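PDB 3EKI: high affinity transport system protein p37 from Mycoplasma hyorhinis, which binds thiamine diphosphate outside the cell membrane as the lipoprotein component of a high-affinity transport system. Local coordinates for residues W42-L55 with T90-Q104. Numbering follows the deposited sequence.
Sequences WDKSITFGVSEAWL and TKNFDDVDFKVTPIQ. With CA (calcium ion), chain D.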
ATOM      1  N   TRP A  42     -11.480  26.219 -14.124  1.00  8.32           N
ATOM      2  CA  TRP A  42     -11.561  25.098 -15.060  1.00  6.91           C
ATOM      3  C   TRP A  42     -10.255  24.985 -15.805  1.00 10.54           C
ATOM      4  O   TRP A  42      -9.699  25.945 -16.343  1.00 10.78           O
ATOM      5  CB  TRP A  42     -12.714  25.284 -16.051  1.00  7.25           C
ATOM      6  CG  TRP A  42     -12.971  24.073 -16.897  1.00  6.54           C
ATOM      7  CD1 TRP A  42     -12.444  23.779 -18.116  1.00  5.97           C
ATOM      8  CD2 TRP A  42     -13.856  23.003 -16.522  1.00  7.04           C
ATOM      9  NE1 TRP A  42     -12.941  22.576 -18.550  1.00  7.64           N
ATOM     10  CE2 TRP A  42     -13.809  22.076 -17.595  1.00  9.22           C
ATOM     11  CE3 TRP A  42     -14.668  22.743 -15.407  1.00  6.53           C
ATOM     12  CZ2 TRP A  42     -14.561  20.908 -17.549  1.00  6.80           C
ATOM     13  CZ3 TRP A  42     -15.411  21.574 -15.386  1.00  7.17           C
ATOM     14  CH2 TRP A  42     -15.363  20.653 -16.450  1.00  6.51           C
ATOM     15  N   ASP A  43      -9.679  23.790 -15.891  1.00  8.90           N
ATOM     16  CA  ASP A  43      -8.405  23.624 -16.555  1.00  7.63           C
ATOM     17  C   ASP A  43      -8.602  22.680 -17.727  1.00 10.97           C
ATOM     18  O   ASP A  43      -9.007  21.533 -17.492  1.00  9.40           O
ATOM     19  CB  ASP A  43      -7.387  23.066 -15.558  1.00 10.56           C
ATOM     20  CG  ASP A  43      -5.976  23.053 -16.073  1.00  8.09           C
ATOM     21  OD1 ASP A  43      -5.771  23.379 -17.267  1.00  9.55           O
ATOM     22  OD2 ASP A  43      -5.043  22.726 -15.300  1.00  9.19           O
ATOM     23  N   LYS A  44      -8.364  23.127 -18.942  1.00 10.53           N
ATOM     24  CA  LYS A  44      -8.641  22.297 -20.110  1.00  7.23           C
ATOM     25  C   LYS A  44      -7.589  21.241 -20.365  1.00  7.77           C
ATOM     26  O   LYS A  44      -7.712  20.426 -21.290  1.00 10.34           O
ATOM     27  CB  LYS A  44      -8.796  23.189 -21.359  1.00  8.78           C
ATOM     28  CG  LYS A  44      -7.473  23.844 -21.746  1.00 16.78           C
ATOM     29  CD  LYS A  44      -7.645  24.919 -22.811  1.00 17.03           C
ATOM     30  CE  LYS A  44      -6.297  25.479 -23.232  1.00 26.50           C
ATOM     31  NZ  LYS A  44      -6.391  26.934 -23.556  1.00 41.29           N
ATOM     32  N   SER A  45      -6.554  21.193 -19.552  1.00  7.19           N
ATOM     33  CA  SER A  45      -5.487  20.206 -19.632  1.00  8.08           C
ATOM     34  C   SER A  45      -5.287  19.624 -18.231  1.00 12.40           C
ATOM     35  O   SER A  45      -4.970  20.379 -17.301  1.00  9.91           O
ATOM     36  CB  SER A  45      -4.190  20.823 -20.148  1.00 11.78           C
ATOM     37  OG  SER A  45      -3.082  19.944 -20.000  1.00 15.43           O
ATOM     38  N   ILE A  46      -5.494  18.326 -18.051  1.00  7.70           N
ATOM     39  CA  ILE A  46      -5.282  17.727 -16.739  1.00  5.40           C
ATOM     40  C   ILE A  46      -4.114  16.753 -16.874  1.00  8.61           C
ATOM     41  O   ILE A  46      -4.151  15.914 -17.757  1.00  9.42           O
ATOM     42  CB  ILE A  46      -6.576  17.082 -16.245  1.00  6.41           C
ATOM     43  CG1 ILE A  46      -7.678  18.086 -15.889  1.00  7.43           C
ATOM     44  CG2 ILE A  46      -6.313  16.144 -15.072  1.00  8.98           C
ATOM     45  CD1 ILE A  46      -7.410  18.796 -14.572  1.00 13.54           C
ATOM     46  N   THR A  47      -3.134  16.923 -16.007  1.00  7.01           N
ATOM     47  CA  THR A  47      -1.962  16.066 -15.960  1.00  8.00           C
ATOM     48  C   THR A  47      -1.908  15.295 -14.642  1.00  8.43           C
ATOM     49  O   THR A  47      -1.871  15.929 -13.586  1.00  7.38           O
ATOM     50  CB  THR A  47      -0.679  16.904 -16.124  1.00  9.50           C
ATOM     51  OG1 THR A  47      -0.700  17.566 -17.394  1.00  8.83           O
ATOM     52  CG2 THR A  47       0.552  16.009 -16.107  1.00 12.48           C
ATOM     53  N   PHE A  48      -1.904  13.972 -14.705  1.00  8.00           N
ATOM     54  CA  PHE A  48      -1.694  13.091 -13.567  1.00  7.66           C
ATOM     55  C   PHE A  48      -0.214  12.767 -13.354  1.00  7.65           C
ATOM     56  O   PHE A  48       0.521  12.414 -14.284  1.00  9.47           O
ATOM     57  CB  PHE A  48      -2.459  11.786 -13.795  1.00  8.69           C
ATOM     58  CG  PHE A  48      -3.970  11.907 -13.942  1.00 14.54           C
ATOM     59  CD1 PHE A  48      -4.692  12.959 -13.411  1.00 14.14           C
ATOM     60  CD2 PHE A  48      -4.666  10.926 -14.629  1.00 25.02           C
ATOM     61  CE1 PHE A  48      -6.074  13.008 -13.575  1.00 17.52           C
ATOM     62  CE2 PHE A  48      -6.038  10.961 -14.787  1.00 20.79           C
ATOM     63  CZ  PHE A  48      -6.742  12.005 -14.233  1.00 11.85           C
ATOM     64  N   GLY A  49       0.270  12.840 -12.129  1.00  7.78           N
ATOM     65  CA  GLY A  49       1.615  12.406 -11.802  1.00 10.65           C
ATOM     66  C   GLY A  49       1.573  10.895 -11.654  1.00 13.12           C
ATOM     67  O   GLY A  49       0.640  10.381 -11.028  1.00 15.84           O
ATOM     68  N   VAL A  50       2.552  10.231 -12.256  1.00 11.03           N
ATOM     69  CA  VAL A  50       2.706   8.787 -12.101  1.00 13.13           C
ATOM     70  C   VAL A  50       4.195   8.483 -11.889  1.00 11.05           C
ATOM     71  O   VAL A  50       5.052   9.233 -12.325  1.00 14.78           O
ATOM     72  CB  VAL A  50       2.205   7.931 -13.271  1.00 18.13           C
ATOM     73  CG1 VAL A  50       0.738   8.208 -13.562  1.00 17.08           C
ATOM     74  CG2 VAL A  50       3.075   8.149 -14.504  1.00 25.20           C
ATOM     75  N   SER A  51       4.424   7.356 -11.220  1.00 13.85           N
ATOM     76  CA  SER A  51       5.797   7.007 -10.891  1.00 16.47           C
ATOM     77  C   SER A  51       6.680   6.901 -12.144  1.00 14.23           C
ATOM     78  O   SER A  51       6.309   6.214 -13.091  1.00 16.51           O
ATOM     79  CB  SER A  51       5.897   5.686 -10.129  1.00 17.92           C
ATOM     80  OG  SER A  51       7.283   5.355 -10.037  1.00 26.43           O
ATOM     81  N   GLU A  52       7.817   7.562 -12.076  1.00 17.64           N
ATOM     82  CA  GLU A  52       8.860   7.650 -13.070  1.00 21.41           C
ATOM     83  C   GLU A  52       9.396   6.258 -13.379  1.00 19.31           C
ATOM     84  O   GLU A  52       9.446   5.850 -14.535  1.00 26.40           O
ATOM     85  CB  GLU A  52       9.969   8.545 -12.551  1.00 33.82           C
ATOM     86  CG  GLU A  52      11.027   8.959 -13.563  1.00 40.40           C
ATOM     87  CD  GLU A  52      11.871  10.096 -13.008  1.00 46.63           C
ATOM     88  OE1 GLU A  52      12.938   9.794 -12.426  1.00 66.54           O
ATOM     89  OE2 GLU A  52      11.458  11.269 -13.147  1.00 74.89           O
ATOM     90  N   ALA A  53       9.786   5.547 -12.337  1.00 21.38           N
ATOM     91  CA  ALA A  53      10.222   4.166 -12.457  1.00 21.89           C
ATOM     92  C   ALA A  53       9.199   3.317 -13.183  1.00 29.06           C
ATOM     93  O   ALA A  53       9.508   2.466 -14.020  1.00 25.94           O
ATOM     94  CB  ALA A  53      10.451   3.571 -11.070  1.00 29.51           C
ATOM     95  N   TRP A  54       7.921   3.522 -12.852  1.00 22.78           N
ATOM     96  CA  TRP A  54       6.900   2.676 -13.462  1.00 18.05           C
ATOM     97  C   TRP A  54       6.758   2.929 -14.962  1.00 21.60           C
ATOM     98  O   TRP A  54       6.638   1.994 -15.754  1.00 27.24           O
ATOM     99  CB  TRP A  54       5.545   2.896 -12.788  1.00 17.08           C
ATOM    100  CG  TRP A  54       4.467   2.004 -13.319  1.00 19.65           C
ATOM    101  CD1 TRP A  54       4.183   0.721 -12.958  1.00 30.60           C
ATOM    102  CD2 TRP A  54       3.511   2.343 -14.332  1.00 20.64           C
ATOM    103  NE1 TRP A  54       3.116   0.231 -13.673  1.00 31.35           N
ATOM    104  CE2 TRP A  54       2.688   1.221 -14.525  1.00 25.27           C
ATOM    105  CE3 TRP A  54       3.291   3.507 -15.079  1.00 24.16           C
ATOM    106  CZ2 TRP A  54       1.643   1.217 -15.449  1.00 21.85           C
ATOM    107  CZ3 TRP A  54       2.258   3.508 -15.998  1.00 16.81           C
ATOM    108  CH2 TRP A  54       1.461   2.371 -16.164  1.00 17.48           C
ATOM    109  N   LEU A  55       6.758   4.204 -15.300  1.00 26.04           N
ATOM    110  CA  LEU A  55       6.488   4.701 -16.648  1.00 32.45           C
ATOM    111  C   LEU A  55       7.592   4.269 -17.602  1.00 42.68           C
ATOM    112  O   LEU A  55       7.366   3.826 -18.725  1.00 35.18           O
ATOM    113  CB  LEU A  55       6.365   6.216 -16.589  1.00 23.41           C
ATOM    114  CG  LEU A  55       5.589   7.004 -17.629  1.00 29.70           C
ATOM    115  CD1 LEU A  55       4.134   6.573 -17.745  1.00 23.73           C
ATOM    116  CD2 LEU A  55       5.667   8.493 -17.271  1.00 30.33           C
ATOM    117  N   THR A  90     -21.805  21.795 -16.714  1.00 13.73           N
ATOM    118  CA  THR A  90     -20.410  21.772 -17.170  1.00 11.95           C
ATOM    119  C   THR A  90     -20.210  21.705 -18.683  1.00 10.88           C
ATOM    120  O   THR A  90     -19.063  21.779 -19.115  1.00  8.78           O
ATOM    121  CB  THR A  90     -19.683  20.563 -16.544  1.00 10.22           C
ATOM    122  OG1 THR A  90     -20.513  19.410 -16.663  1.00 10.65           O
ATOM    123  CG2 THR A  90     -19.451  20.797 -15.053  1.00 13.99           C
ATOM    124  N   LYS A  91     -21.268  21.571 -19.468  1.00 10.14           N
ATOM    125  CA  LYS A  91     -21.152  21.321 -20.899  1.00  9.59           C
ATOM    126  C   LYS A  91     -20.574  22.491 -21.662  1.00 13.18           C
ATOM    127  O   LYS A  91     -20.030  22.245 -22.743  1.00 14.38           O
ATOM    128  CB  LYS A  91     -22.505  20.940 -21.506  1.00 14.17           C
ATOM    129  CG  LYS A  91     -23.538  22.048 -21.460  1.00 18.89           C
ATOM    130  CD  LYS A  91     -24.839  21.577 -22.122  1.00 21.31           C
ATOM    131  CE  LYS A  91     -25.745  22.775 -22.405  1.00 31.35           C
ATOM    132  NZ  LYS A  91     -27.150  22.357 -22.689  1.00 55.82           N
ATOM    133  N   ASN A  92     -20.667  23.695 -21.117  1.00 15.11           N
ATOM    134  CA  ASN A  92     -20.121  24.863 -21.806  1.00 15.51           C
ATOM    135  C   ASN A  92     -18.661  25.165 -21.524  1.00 12.91           C
ATOM    136  O   ASN A  92     -18.047  26.041 -22.142  1.00 11.66           O
ATOM    137  CB  ASN A  92     -20.998  26.082 -21.452  1.00 14.23           C
ATOM    138  CG  ASN A  92     -22.412  25.861 -21.976  1.00 28.68           C
ATOM    139  OD1 ASN A  92     -22.601  25.474 -23.133  1.00 26.70           O
ATOM    140  ND2 ASN A  92     -23.408  26.083 -21.138  1.00 35.01           N
ATOM    141  N   PHE A  93     -17.991  24.467 -20.591  1.00 10.06           N
ATOM    142  CA  PHE A  93     -16.554  24.673 -20.401  1.00 10.47           C
ATOM    143  C   PHE A  93     -15.780  24.026 -21.555  1.00 10.63           C
ATOM    144  O   PHE A  93     -16.408  23.249 -22.294  1.00 12.47           O
ATOM    145  CB  PHE A  93     -16.069  24.060 -19.080  1.00 11.57           C
ATOM    146  CG  PHE A  93     -16.537  24.699 -17.788  1.00 12.66           C
ATOM    147  CD1 PHE A  93     -15.967  25.882 -17.338  1.00 10.17           C
ATOM    148  CD2 PHE A  93     -17.531  24.136 -17.014  1.00 11.36           C
ATOM    149  CE1 PHE A  93     -16.367  26.486 -16.170  1.00 11.13           C
ATOM    150  CE2 PHE A  93     -17.918  24.735 -15.829  1.00 11.34           C
ATOM    151  CZ  PHE A  93     -17.335  25.909 -15.381  1.00 11.34           C
ATOM    152  N   ASP A  94     -14.498  24.304 -21.686  1.00 11.07           N
ATOM    153  CA  ASP A  94     -13.682  23.638 -22.679  1.00  9.33           C
ATOM    154  C   ASP A  94     -13.593  22.134 -22.346  1.00 11.24           C
ATOM    155  O   ASP A  94     -13.518  21.707 -21.191  1.00 11.24           O
ATOM    156  CB  ASP A  94     -12.282  24.213 -22.805  1.00  7.87           C
ATOM    157  CG  ASP A  94     -12.195  25.631 -23.314  1.00 14.77           C
ATOM    158  OD1 ASP A  94     -13.121  26.113 -23.999  1.00 18.56           O
ATOM    159  OD2 ASP A  94     -11.158  26.267 -23.017  1.00 20.55           O
ATOM    160  N   ASP A  95     -13.615  21.352 -23.426  1.00  8.77           N
ATOM    161  CA  ASP A  95     -13.300  19.935 -23.288  1.00  6.63           C
ATOM    162  C   ASP A  95     -11.887  19.781 -22.751  1.00  9.47           C
ATOM    163  O   ASP A  95     -11.023  20.624 -22.967  1.00  8.80           O
ATOM    164  CB  ASP A  95     -13.436  19.223 -24.626  1.00  7.27           C
ATOM    165  CG  ASP A  95     -14.863  18.914 -25.024  1.00 13.19           C
ATOM    166  OD1 ASP A  95     -15.834  19.129 -24.283  1.00 10.95           O
ATOM    167  OD2 ASP A  95     -15.066  18.413 -26.153  1.00 14.57           O
ATOM    168  N   VAL A  96     -11.624  18.665 -22.059  1.00  9.86           N
ATOM    169  CA  VAL A  96     -10.386  18.452 -21.339  1.00  3.95           C
ATOM    170  C   VAL A  96      -9.545  17.338 -21.951  1.00  8.11           C
ATOM    171  O   VAL A  96     -10.078  16.281 -22.290  1.00  9.98           O
ATOM    172  CB  VAL A  96     -10.703  18.114 -19.873  1.00  3.10           C
ATOM    173  CG1 VAL A  96      -9.427  17.932 -19.082  1.00  8.48           C
ATOM    174  CG2 VAL A  96     -11.540  19.252 -19.286  1.00 11.33           C
ATOM    175  N   ASP A  97      -8.258  17.605 -22.065  1.00  8.58           N
ATOM    176  CA  ASP A  97      -7.240  16.633 -22.445  1.00  7.38           C
ATOM    177  C   ASP A  97      -6.555  16.067 -21.200  1.00  9.02           C
ATOM    178  O   ASP A  97      -6.353  16.789 -20.222  1.00  8.88           O
ATOM    179  CB  ASP A  97      -6.147  17.256 -23.307  1.00  9.74           C
ATOM    180  CG  ASP A  97      -5.161  16.219 -23.812  1.00 19.86           C
ATOM    181  OD1 ASP A  97      -5.634  15.117 -24.160  1.00 19.20           O
ATOM    182  OD2 ASP A  97      -3.946  16.489 -23.846  1.00 29.39           O
ATOM    183  N   PHE A  98      -6.193  14.789 -21.222  1.00 11.93           N
ATOM    184  CA  PHE A  98      -5.525  14.180 -20.075  1.00 11.65           C
ATOM    185  C   PHE A  98      -4.152  13.616 -20.447  1.00  9.62           C
ATOM    186  O   PHE A  98      -4.030  12.957 -21.482  1.00  9.33           O
ATOM    187  CB  PHE A  98      -6.388  13.064 -19.497  1.00  6.97           C
ATOM    188  CG  PHE A  98      -7.654  13.607 -18.842  1.00  6.21           C
ATOM    189  CD1 PHE A  98      -8.785  13.866 -19.598  1.00  6.41           C
ATOM    190  CD2 PHE A  98      -7.679  13.846 -17.461  1.00  8.15           C
ATOM    191  CE1 PHE A  98      -9.934  14.362 -19.011  1.00  5.24           C
ATOM    192  CE2 PHE A  98      -8.820  14.324 -16.875  1.00  8.75           C
ATOM    193  CZ  PHE A  98      -9.957  14.560 -17.636  1.00  9.27           C
ATOM    194  N   LYS A  99      -3.197  13.906 -19.572  1.00  7.83           N
ATOM    195  CA  LYS A  99      -1.791  13.604 -19.784  1.00  7.86           C
ATOM    196  C   LYS A  99      -1.234  13.000 -18.486  1.00  6.86           C
ATOM    197  O   LYS A  99      -1.918  13.097 -17.483  1.00  7.93           O
ATOM    198  CB  LYS A  99      -0.978  14.834 -20.184  1.00 12.47           C
ATOM    199  CG  LYS A  99      -1.523  15.580 -21.395  1.00 18.71           C
ATOM    200  CD  LYS A  99      -0.562  16.710 -21.751  1.00 28.65           C
ATOM    201  CE  LYS A  99      -1.264  18.053 -21.836  1.00 37.48           C
ATOM    202  NZ  LYS A  99      -0.274  19.173 -21.809  1.00 51.99           N
ATOM    203  N   VAL A 100      -0.048  12.420 -18.539  1.00 12.66           N
ATOM    204  CA  VAL A 100       0.712  12.032 -17.358  1.00  8.21           C
ATOM    205  C   VAL A 100       2.090  12.686 -17.457  1.00 10.18           C
ATOM    206  O   VAL A 100       2.573  13.072 -18.522  1.00 10.82           O
ATOM    207  CB  VAL A 100       0.889  10.520 -17.135  1.00 16.13           C
ATOM    208  CG1 VAL A 100      -0.442   9.836 -16.897  1.00 17.05           C
ATOM    209  CG2 VAL A 100       1.601   9.863 -18.316  1.00 19.38           C
ATOM    210  N   THR A 101       2.685  12.798 -16.275  1.00 10.81           N
ATOM    211  CA  THR A 101       4.045  13.299 -16.135  1.00 11.96           C
ATOM    212  C   THR A 101       4.759  12.376 -15.142  1.00 20.14           C
ATOM    213  O   THR A 101       4.116  11.948 -14.164  1.00 15.41           O
ATOM    214  CB  THR A 101       4.019  14.785 -15.762  1.00 16.63           C
ATOM    215  OG1 THR A 101       5.323  15.352 -15.961  1.00 21.07           O
ATOM    216  CG2 THR A 101       3.669  14.999 -14.295  1.00 18.92           C
ATOM    217  N   PRO A 102       6.016  11.992 -15.364  1.00 14.68           N
ATOM    218  CA  PRO A 102       6.726  11.151 -14.395  1.00 14.61           C
ATOM    219  C   PRO A 102       7.042  11.903 -13.113  1.00 14.00           C
ATOM    220  O   PRO A 102       7.456  13.053 -13.161  1.00 17.79           O
ATOM    221  CB  PRO A 102       8.052  10.804 -15.090  1.00 17.08           C
ATOM    222  CG  PRO A 102       8.262  11.909 -16.066  1.00 22.52           C
ATOM    223  CD  PRO A 102       6.871  12.262 -16.534  1.00 21.76           C
ATOM    224  N   ILE A 103       6.859  11.222 -11.990  1.00 14.85           N
ATOM    225  CA  ILE A 103       7.197  11.777 -10.686  1.00 17.91           C
ATOM    226  C   ILE A 103       8.142  10.847  -9.919  1.00 13.79           C
ATOM    227  O   ILE A 103       7.897   9.643  -9.802  1.00 17.73           O
ATOM    228  CB  ILE A 103       5.944  12.035  -9.832  1.00 29.81           C
ATOM    229  CG1 ILE A 103       4.913  12.933 -10.528  1.00 22.37           C
ATOM    230  CG2 ILE A 103       6.344  12.599  -8.478  1.00 27.34           C
ATOM    231  CD1 ILE A 103       5.450  14.322 -10.805  1.00 19.98           C
ATOM    232  N   GLN A 104       9.206  11.462  -9.427  1.00 16.34           N
ATOM    233  CA  GLN A 104      10.315  10.689  -8.839  1.00 26.70           C
ATOM    234  C   GLN A 104       9.883   9.929  -7.595  1.00 25.65           C
ATOM    235  O   GLN A 104      10.211   8.748  -7.428  1.00 26.30           O
ATOM    236  CB  GLN A 104      11.483  11.648  -8.581  1.00 29.98           C
ATOM    237  CG  GLN A 104      11.865  12.518  -9.770  1.00 46.12           C
ATOM    238  CD  GLN A 104      11.146  13.835  -9.947  1.00 49.16           C
ATOM    239  OE1 GLN A 104      10.198  13.974 -10.726  1.00 27.36           O
ATOM    240  NE2 GLN A 104      11.596  14.869  -9.235  1.00 56.31           N
TER
HETATM  241 CA    CA D 601      -3.242  21.250 -15.914  1.00 11.60          CA
HETATM  242  O   HOH W   1      -2.879  22.990 -17.718  1.00 15.47           O
HETATM  243  O   HOH W   2      -1.927  19.904 -17.728  1.00 11.54           O
HETATM  244  O   HOH W   3       9.861   6.689  -9.565  1.00 30.76           O
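Trp42 lies flat against Phe93. The six-membered ring of Trp42 and the ring of Phe93 form an offset stack, centroids 4.2 Å apart and planes only 6° from parallel. Phe93 CB sits over the same indole face, 3.4 Å from the centroid of the five-membered ring, as a CH-pi contact. At the edge of the indole, NE1 of Trp42 donates to Asp94 O at 2.8 Å, on a lone pair in the carbonyl plane. This oxygen is tilted from the ring plane, and the bond is bent to 140°. Trp42 CG is anti to the backbone N (chi1 -171°), which carries the indole across to the 90-93 turn.

Beyond this stack, strands 45-51 and 97-103 run parallel, a beta-alpha-beta crossover through helix 64-85. Their ladder starts at Lys44 O, just before the strand, and ends at Glu52 N, in the first helix residue. Ile46 CG2 packs against Phe98 CE2 at 3.6 Å. The Phe48 and Phe98 rings meet obliquely.

Calcium is bound by Asp43 OD2 and Ser45 O, each at 2.4 Å, and two waters; Pro118 and Asp121 complete the site. One water bonds both Ser45 OG and Thr47 OG1. Asp43 OD1 accepts from Ser45 N, from above the carboxylate plane, an Asx turn; Arg349 also bonds Asp43 OD2. The metal would thus hold the start of strand 45-51, while stacking and the indole bond tie Trp42, three residues earlier, to the turn before the partner strand.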